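Long-range contacts in telomerase reverse transcriptase (Takifugu rubripes, PDB 4LMO), which elongates telomeres by copying the template of the telomerase RNA onto chromosome ends, and is represented here by its RNA-binding domain: residues A107-F112 with D246-S251; F221-S226 with I233-Q238. One frame throughout, in Å; residues are numbered along the deposited sequence.

Contact 1 (A107-F112 with D246-S251)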
ATOM      1  N   ALA A 107      21.312  23.646   8.952  1.00 81.13           N
ATOM      2  CA  ALA A 107      20.571  23.277  10.158  1.00 77.51           C
ATOM      3  C   ALA A 107      21.241  22.116  10.899  1.00 75.37           C
ATOM      4  O   ALA A 107      21.924  21.288  10.290  1.00 74.63           O
ATOM      5  CB  ALA A 107      19.128  22.940   9.814  1.00 74.71           C
ATOM      6  N   GLU A 108      21.046  22.071  12.215  1.00 73.52           N
ATOM      7  CA  GLU A 108      21.629  21.027  13.060  1.00 72.44           C
ATOM      8  C   GLU A 108      20.738  19.783  13.134  1.00 69.58           C
ATOM      9  O   GLU A 108      19.568  19.828  12.752  1.00 68.55           O
ATOM     10  CB  GLU A 108      21.918  21.570  14.464  1.00 74.66           C
ATOM     11  CG  GLU A 108      23.127  22.495  14.537  1.00 78.11           C
ATOM     12  CD  GLU A 108      23.319  23.137  15.904  1.00 80.44           C
ATOM     13  OE1 GLU A 108      22.583  22.790  16.856  1.00 80.86           O
ATOM     14  OE2 GLU A 108      24.216  23.998  16.031  1.00 82.45           O
ATOM     15  N   LEU A 109      21.306  18.680  13.623  1.00 66.94           N
ATOM     16  CA  LEU A 109      20.601  17.399  13.728  1.00 64.12           C
ATOM     17  C   LEU A 109      19.339  17.487  14.588  1.00 61.60           C
ATOM     18  O   LEU A 109      18.301  16.918  14.238  1.00 60.26           O
ATOM     19  CB  LEU A 109      21.535  16.320  14.288  1.00 65.55           C
ATOM     20  CG  LEU A 109      21.057  14.865  14.199  1.00 65.49           C
ATOM     21  CD1 LEU A 109      21.606  14.200  12.946  1.00 65.59           C
ATOM     22  CD2 LEU A 109      21.483  14.086  15.434  1.00 67.39           C
ATOM     23  N   SER A 110      19.437  18.206  15.705  1.00 59.46           N
ATOM     24  CA  SER A 110      18.332  18.353  16.655  1.00 56.72           C
ATOM     25  C   SER A 110      17.137  19.125  16.082  1.00 54.86           C
ATOM     26  O   SER A 110      16.029  19.040  16.615  1.00 54.92           O
ATOM     27  CB  SER A 110      18.823  19.007  17.952  1.00 57.43           C
ATOM     28  OG  SER A 110      19.532  20.206  17.687  1.00 57.76           O
ATOM     29  N   SER A 111      17.373  19.869  15.004  1.00 52.45           N
ATOM     30  CA  SER A 111      16.317  20.595  14.298  1.00 50.46           C
ATOM     31  C   SER A 111      15.291  19.649  13.664  1.00 48.05           C
ATOM     32  O   SER A 111      14.102  19.968  13.598  1.00 46.81           O
ATOM     33  CB  SER A 111      16.932  21.511  13.232  1.00 51.42           C
ATOM     34  OG  SER A 111      15.940  22.106  12.411  1.00 52.39           O
ATOM     35  N   PHE A 112      15.757  18.485  13.215  1.00 46.24           N
ATOM     36  CA  PHE A 112      14.918  17.548  12.464  1.00 43.61           C
ATOM     37  C   PHE A 112      14.359  16.395  13.299  1.00 42.30           C
ATOM     38  O   PHE A 112      13.411  15.734  12.880  1.00 41.82           O
ATOM     39  CB  PHE A 112      15.674  17.013  11.244  1.00 43.22           C
ATOM     40  CG  PHE A 112      16.145  18.087  10.306  1.00 43.55           C
ATOM     41  CD1 PHE A 112      15.283  18.632   9.359  1.00 43.61           C
ATOM     42  CD2 PHE A 112      17.452  18.559  10.370  1.00 44.30           C
ATOM     43  CE1 PHE A 112      15.715  19.628   8.494  1.00 44.21           C
ATOM     44  CE2 PHE A 112      17.890  19.553   9.509  1.00 45.19           C
ATOM     45  CZ  PHE A 112      17.021  20.089   8.570  1.00 45.12           C
ATOM     46  N   ASP A 246      22.284  11.553   7.003  1.00 49.46           N
ATOM     47  CA  ASP A 246      23.343  12.352   6.397  1.00 52.43           C
ATOM     48  C   ASP A 246      24.103  13.202   7.419  1.00 53.68           C
ATOM     49  O   ASP A 246      25.333  13.171   7.460  1.00 55.84           O
ATOM     50  CB  ASP A 246      22.770  13.242   5.289  1.00 53.97           C
ATOM     51  CG  ASP A 246      23.842  14.019   4.548  1.00 56.95           C
ATOM     52  OD1 ASP A 246      24.862  13.409   4.154  1.00 58.50           O
ATOM     53  OD2 ASP A 246      23.663  15.241   4.355  1.00 58.74           O
ATOM     54  N   LEU A 247      23.363  13.950   8.239  1.00 53.40           N
ATOM     55  CA  LEU A 247      23.957  14.846   9.234  1.00 53.60           C
ATOM     56  C   LEU A 247      24.614  14.091  10.388  1.00 53.63           C
ATOM     57  O   LEU A 247      25.571  14.581  10.992  1.00 53.72           O
ATOM     58  CB  LEU A 247      22.909  15.821   9.781  1.00 53.75           C
ATOM     59  CG  LEU A 247      22.244  16.828   8.836  1.00 53.50           C
ATOM     60  CD1 LEU A 247      20.955  17.344   9.454  1.00 53.39           C
ATOM     61  CD2 LEU A 247      23.172  17.984   8.495  1.00 54.68           C
ATOM     62  N   ALA A 248      24.095  12.903  10.691  1.00 53.81           N
ATOM     63  CA  ALA A 248      24.666  12.051  11.733  1.00 54.72           C
ATOM     64  C   ALA A 248      25.996  11.436  11.298  1.00 56.07           C
ATOM     65  O   ALA A 248      26.883  11.219  12.126  1.00 56.47           O
ATOM     66  CB  ALA A 248      23.681  10.960  12.131  1.00 53.51           C
ATOM     67  N   PHE A 249      26.126  11.165  10.000  1.00 57.16           N
ATOM     68  CA  PHE A 249      27.319  10.513   9.455  1.00 59.80           C
ATOM     69  C   PHE A 249      28.271  11.466   8.727  1.00 63.72           C
ATOM     70  O   PHE A 249      29.180  11.024   8.021  1.00 65.68           O
ATOM     71  CB  PHE A 249      26.922   9.335   8.555  1.00 57.33           C
ATOM     72  CG  PHE A 249      26.487   8.114   9.316  1.00 56.13           C
ATOM     73  CD1 PHE A 249      27.415   7.155   9.703  1.00 56.41           C
ATOM     74  CD2 PHE A 249      25.151   7.925   9.654  1.00 54.61           C
ATOM     75  CE1 PHE A 249      27.020   6.029  10.409  1.00 55.83           C
ATOM     76  CE2 PHE A 249      24.750   6.802  10.359  1.00 53.93           C
ATOM     77  CZ  PHE A 249      25.685   5.851  10.736  1.00 54.40           C
ATOM     78  N   ARG A 250      28.060  12.767   8.906  1.00 67.57           N
ATOM     79  CA  ARG A 250      28.972  13.787   8.386  1.00 72.22           C
ATOM     80  C   ARG A 250      29.854  14.361   9.492  1.00 75.97           C
ATOM     81  O   ARG A 250      31.037  14.629   9.278  1.00 77.34           O
ATOM     82  CB  ARG A 250      28.194  14.906   7.695  1.00 71.85           C
ATOM     83  CG  ARG A 250      28.230  14.844   6.176  1.00 71.96           C
ATOM     84  CD  ARG A 250      26.984  15.451   5.544  1.00 71.47           C
ATOM     85  NE  ARG A 250      26.428  16.573   6.303  1.00 71.72           N
ATOM     86  CZ  ARG A 250      26.797  17.844   6.161  1.00 72.59           C
ATOM     87  NH1 ARG A 250      27.738  18.182   5.287  1.00 73.83           N
ATOM     88  NH2 ARG A 250      26.223  18.783   6.902  1.00 71.91           N
ATOM     89  N   SER A 251      29.264  14.551  10.670  1.00 78.95           N
ATOM     90  CA  SER A 251      29.985  15.044  11.841  1.00 82.72           C
ATOM     91  C   SER A 251      30.949  13.986  12.383  1.00 84.57           C
ATOM     92  O   SER A 251      32.036  14.312  12.867  1.00 85.46           O
ATOM     93  CB  SER A 251      28.999  15.472  12.931  1.00 82.66           C
ATOM     94  OG  SER A 251      29.668  16.087  14.018  1.00 84.15           O
TER

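Contact 2 (F221-S226 with I233-Q238)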
ATOM      1  N   PHE A 221       7.880   6.379   4.459  1.00 31.86           N
ATOM      2  CA  PHE A 221       8.310   6.642   5.824  1.00 32.53           C
ATOM      3  C   PHE A 221       9.422   5.700   6.263  1.00 34.04           C
ATOM      4  O   PHE A 221       9.664   4.670   5.630  1.00 34.20           O
ATOM      5  CB  PHE A 221       7.125   6.514   6.790  1.00 31.64           C
ATOM      6  CG  PHE A 221       6.002   7.475   6.515  1.00 31.10           C
ATOM      7  CD1 PHE A 221       5.994   8.739   7.094  1.00 31.51           C
ATOM      8  CD2 PHE A 221       4.947   7.113   5.683  1.00 30.81           C
ATOM      9  CE1 PHE A 221       4.958   9.629   6.840  1.00 31.76           C
ATOM     10  CE2 PHE A 221       3.909   7.995   5.425  1.00 31.00           C
ATOM     11  CZ  PHE A 221       3.913   9.255   6.007  1.00 31.48           C
ATOM     12  N   TYR A 222      10.101   6.069   7.344  1.00 35.60           N
ATOM     13  CA  TYR A 222      10.956   5.136   8.058  1.00 37.38           C
ATOM     14  C   TYR A 222      10.637   5.210   9.543  1.00 38.54           C
ATOM     15  O   TYR A 222      10.763   6.265  10.166  1.00 39.53           O
ATOM     16  CB  TYR A 222      12.444   5.406   7.808  1.00 37.92           C
ATOM     17  CG  TYR A 222      13.346   4.359   8.429  1.00 38.44           C
ATOM     18  CD1 TYR A 222      13.744   3.236   7.706  1.00 38.60           C
ATOM     19  CD2 TYR A 222      13.781   4.477   9.750  1.00 38.69           C
ATOM     20  CE1 TYR A 222      14.559   2.270   8.273  1.00 38.87           C
ATOM     21  CE2 TYR A 222      14.597   3.515  10.325  1.00 39.24           C
ATOM     22  CZ  TYR A 222      14.984   2.416   9.584  1.00 39.69           C
ATOM     23  OH  TYR A 222      15.799   1.463  10.156  1.00 40.66           O
ATOM     24  N   ALA A 223      10.216   4.082  10.100  1.00 40.23           N
ATOM     25  CA  ALA A 223       9.911   3.998  11.519  1.00 42.62           C
ATOM     26  C   ALA A 223      11.125   3.527  12.309  1.00 44.80           C
ATOM     27  O   ALA A 223      11.843   2.623  11.879  1.00 45.20           O
ATOM     28  CB  ALA A 223       8.724   3.080  11.758  1.00 41.73           C
ATOM     29  N   THR A 224      11.344   4.157  13.459  1.00 48.37           N
ATOM     30  CA  THR A 224      12.426   3.794  14.373  1.00 51.59           C
ATOM     31  C   THR A 224      11.905   3.731  15.814  1.00 54.35           C
ATOM     32  O   THR A 224      10.903   4.369  16.146  1.00 53.31           O
ATOM     33  CB  THR A 224      13.633   4.754  14.245  1.00 52.21           C
ATOM     34  OG1 THR A 224      14.735   4.252  15.009  1.00 53.25           O
ATOM     35  CG2 THR A 224      13.284   6.166  14.718  1.00 52.31           C
ATOM     36  N   GLU A 225      12.588   2.962  16.660  1.00 59.14           N
ATOM     37  CA  GLU A 225      12.109   2.666  18.016  1.00 64.07           C
ATOM     38  C   GLU A 225      12.728   3.535  19.111  1.00 67.73           C
ATOM     39  O   GLU A 225      12.555   3.257  20.299  1.00 69.52           O
ATOM     40  CB  GLU A 225      12.327   1.183  18.349  1.00 65.20           C
ATOM     41  CG  GLU A 225      13.781   0.732  18.288  1.00 67.03           C
ATOM     42  CD  GLU A 225      13.965  -0.751  18.557  1.00 68.36           C
ATOM     43  OE1 GLU A 225      12.958  -1.475  18.729  1.00 69.27           O
ATOM     44  OE2 GLU A 225      15.131  -1.198  18.591  1.00 69.76           O
ATOM     45  N   SER A 226      13.440   4.582  18.712  1.00 70.89           N
ATOM     46  CA  SER A 226      14.111   5.463  19.665  1.00 75.31           C
ATOM     47  C   SER A 226      13.131   6.532  20.212  1.00 78.18           C
ATOM     48  O   SER A 226      11.955   6.217  20.407  1.00 78.13           O
ATOM     49  CB  SER A 226      15.371   6.046  19.026  1.00 76.55           C
ATOM     50  OG  SER A 226      16.199   5.029  18.491  1.00 76.96           O
ATOM     51  N   ILE A 233       7.237   4.270  18.991  1.00 62.93           N
ATOM     52  CA  ILE A 233       7.544   4.174  17.564  1.00 57.93           C
ATOM     53  C   ILE A 233       7.309   5.521  16.885  1.00 54.12           C
ATOM     54  O   ILE A 233       6.210   6.075  16.953  1.00 53.74           O
ATOM     55  CB  ILE A 233       6.710   3.068  16.868  1.00 58.27           C
ATOM     56  CG1 ILE A 233       6.940   1.703  17.532  1.00 59.90           C
ATOM     57  CG2 ILE A 233       7.007   3.004  15.372  1.00 57.34           C
ATOM     58  CD1 ILE A 233       8.390   1.249  17.583  1.00 59.79           C
ATOM     59  N   ARG A 234       8.353   6.041  16.241  1.00 49.55           N
ATOM     60  CA  ARG A 234       8.272   7.294  15.493  1.00 46.85           C
ATOM     61  C   ARG A 234       8.369   7.051  13.986  1.00 44.53           C
ATOM     62  O   ARG A 234       9.276   6.358  13.524  1.00 45.25           O
ATOM     63  CB  ARG A 234       9.380   8.258  15.931  1.00 46.59           C
ATOM     64  CG  ARG A 234       9.175   8.887  17.301  1.00 47.10           C
ATOM     65  CD  ARG A 234      10.317   9.830  17.642  1.00 47.32           C
ATOM     66  NE  ARG A 234      10.090  10.554  18.894  1.00 48.32           N
ATOM     67  CZ  ARG A 234      10.905  11.486  19.387  1.00 48.76           C
ATOM     68  NH1 ARG A 234      12.011  11.828  18.740  1.00 49.66           N
ATOM     69  NH2 ARG A 234      10.608  12.084  20.532  1.00 49.21           N
ATOM     70  N   PHE A 235       7.433   7.623  13.232  1.00 41.65           N
ATOM     71  CA  PHE A 235       7.463   7.575  11.771  1.00 39.48           C
ATOM     72  C   PHE A 235       8.051   8.861  11.203  1.00 38.52           C
ATOM     73  O   PHE A 235       7.476   9.933  11.377  1.00 38.52           O
ATOM     74  CB  PHE A 235       6.052   7.411  11.200  1.00 39.38           C
ATOM     75  CG  PHE A 235       5.412   6.093  11.506  1.00 39.79           C
ATOM     76  CD1 PHE A 235       4.512   5.974  12.557  1.00 40.45           C
ATOM     77  CD2 PHE A 235       5.684   4.973  10.725  1.00 39.69           C
ATOM     78  CE1 PHE A 235       3.904   4.760  12.837  1.00 40.62           C
ATOM     79  CE2 PHE A 235       5.082   3.756  11.000  1.00 40.19           C
ATOM     80  CZ  PHE A 235       4.190   3.650  12.057  1.00 40.66           C
ATOM     81  N   TYR A 236       9.184   8.754  10.518  1.00 37.09           N
ATOM     82  CA  TYR A 236       9.745   9.896   9.803  1.00 36.72           C
ATOM     83  C   TYR A 236       9.475   9.768   8.310  1.00 35.97           C
ATOM     84  O   TYR A 236       9.677   8.700   7.735  1.00 35.84           O
ATOM     85  CB  TYR A 236      11.257  10.000  10.034  1.00 36.59           C
ATOM     86  CG  TYR A 236      11.663  10.459  11.416  1.00 36.92           C
ATOM     87  CD1 TYR A 236      11.892  11.807  11.687  1.00 37.18           C
ATOM     88  CD2 TYR A 236      11.832   9.539  12.452  1.00 36.69           C
ATOM     89  CE1 TYR A 236      12.269  12.227  12.955  1.00 37.43           C
ATOM     90  CE2 TYR A 236      12.207   9.949  13.720  1.00 36.91           C
ATOM     91  CZ  TYR A 236      12.425  11.290  13.967  1.00 37.51           C
ATOM     92  OH  TYR A 236      12.799  11.689  15.229  1.00 38.07           O
ATOM     93  N   ARG A 237       9.018  10.851   7.688  1.00 35.76           N
ATOM     94  CA  ARG A 237       9.018  10.947   6.228  1.00 35.66           C
ATOM     95  C   ARG A 237      10.427  10.585   5.772  1.00 35.99           C
ATOM     96  O   ARG A 237      11.407  11.093   6.332  1.00 36.51           O
ATOM     97  CB  ARG A 237       8.682  12.367   5.773  1.00 35.58           C
ATOM     98  CG  ARG A 237       7.245  12.815   6.015  1.00 35.49           C
ATOM     99  CD  ARG A 237       6.333  12.503   4.838  1.00 34.90           C
ATOM    100  NE  ARG A 237       6.868  13.004   3.572  1.00 35.27           N
ATOM    101  CZ  ARG A 237       6.509  14.144   2.987  1.00 35.83           C
ATOM    102  NH1 ARG A 237       5.595  14.933   3.537  1.00 35.85           N
ATOM    103  NH2 ARG A 237       7.067  14.491   1.835  1.00 36.46           N
ATOM    104  N   GLN A 238      10.538   9.707   4.779  1.00 35.78           N
ATOM    105  CA  GLN A 238      11.845   9.167   4.391  1.00 36.26           C
ATOM    106  C   GLN A 238      12.855  10.259   4.007  1.00 36.25           C
ATOM    107  O   GLN A 238      14.061  10.067   4.156  1.00 36.62           O
ATOM    108  CB  GLN A 238      11.718   8.088   3.299  1.00 36.79           C
ATOM    109  CG  GLN A 238      12.251   8.464   1.922  1.00 38.22           C
ATOM    110  CD  GLN A 238      11.181   8.984   0.989  1.00 39.46           C
ATOM    111  OE1 GLN A 238      10.004   8.641   1.121  1.00 40.18           O
ATOM    112  NE2 GLN A 238      11.585   9.806   0.028  1.00 39.61           N
TER

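Contact 1 (A107-F112 with D246-S251)
L247, on helix 238-251, reaches across to 107-112, touching L109 and F112 of a weakly bonded helical turn and A107 just before it; all are van der Waals contacts, with no polar bond between the segments. Its CG stands anti to the carbonyl carbon (chi1 -63°), aiming the fork at 107-112, where its two methyls part toward different partners. CD1 lies obliquely against the ring of F112, 3.8 Å from F112 CE2, with the two side chains crossing at about a right angle; CD2 lies 4.0 Å from A107 O. A branched leucine suits this position because one residue can serve both partners. Its CB, meanwhile, packs 3.8 Å from L109 CD1, where the two leucines run past each other in opposite directions. A248 comes next. Its small methyl lets L109 settle close to the helix backbone, with L109 CD1 3.9 Å from A248 CB and 3.6 Å from A248 N. L109 manages this through a CG placed anti to its own backbone N (chi1 -168°). This is a small surface patch, 192 Å² in all, with F112 as its buried member. The F112 ring also touches V240, K243 and L244, so the turn 109-112 rests along the side of helix 238-251, the element that directly follows strand 234-237.

Contact 2 (F221-S226 with I233-Q238)
Y222 and Y236 form a hydrogen-bonded antiparallel pair in which each residue gives one bond through its N and takes one through its O. Y222 N reaches Y236 O at 2.7 Å, and Y236 N returns to Y222 O at 3.0 Å; this second donor sits above the carbonyl plane, 43° out of it. T224 and R234 repeat the exchange, with T224 N to R234 O at 3.0 Å and R234 N to T224 O at 3.1 Å. R234 O also receives a CA-H...O contact from A223 CA at 3.2 Å. Between these pairs, A223 faces F235, and its CB lies 3.7 Å from F235 CD2; a small methyl fits beside the large ring. On the other face, T224 CG2 meets the edge of the Y236 ring. The Y236 hydroxyl is hydrogen-bonded to L113 O, which suits a buried tyrosine. At the helix-proximal end, F221 CE1 packs 3.8 Å from R237 CD, the ring turned 82° from the guanidinium. That arginine, bent at chi2 and chi3, bonds through NH1 to C96 O. Four backbone bonds thus set the hairpin's register, while R237 NH1 on C96 and a backbone bond between F235 and C117 dock it on the disulfide-linked pair C96-C117.

From the N terminus, the chain first reaches 107-112, a loop that runs into a short helical turn. It then runs through helices 119-133, 142-158 and 191-220 before contact 2 closes a beta hairpin of strands 221-224 and 234-237, with six residues between its segments. Helix 238-251 follows at once, and its last turns come back to 107-112 in contact 1, closing a loop with 133 residues between its segments. Contact 2 is nested inside that loop. The centres lie about 16 Å apart, and the two sites touch directly where F112 O packs 3.7 Å from Y236 CE1. Together they tie the mid-chain 107-112 region to the hairpin and C-terminal helix of the RNA-binding domain.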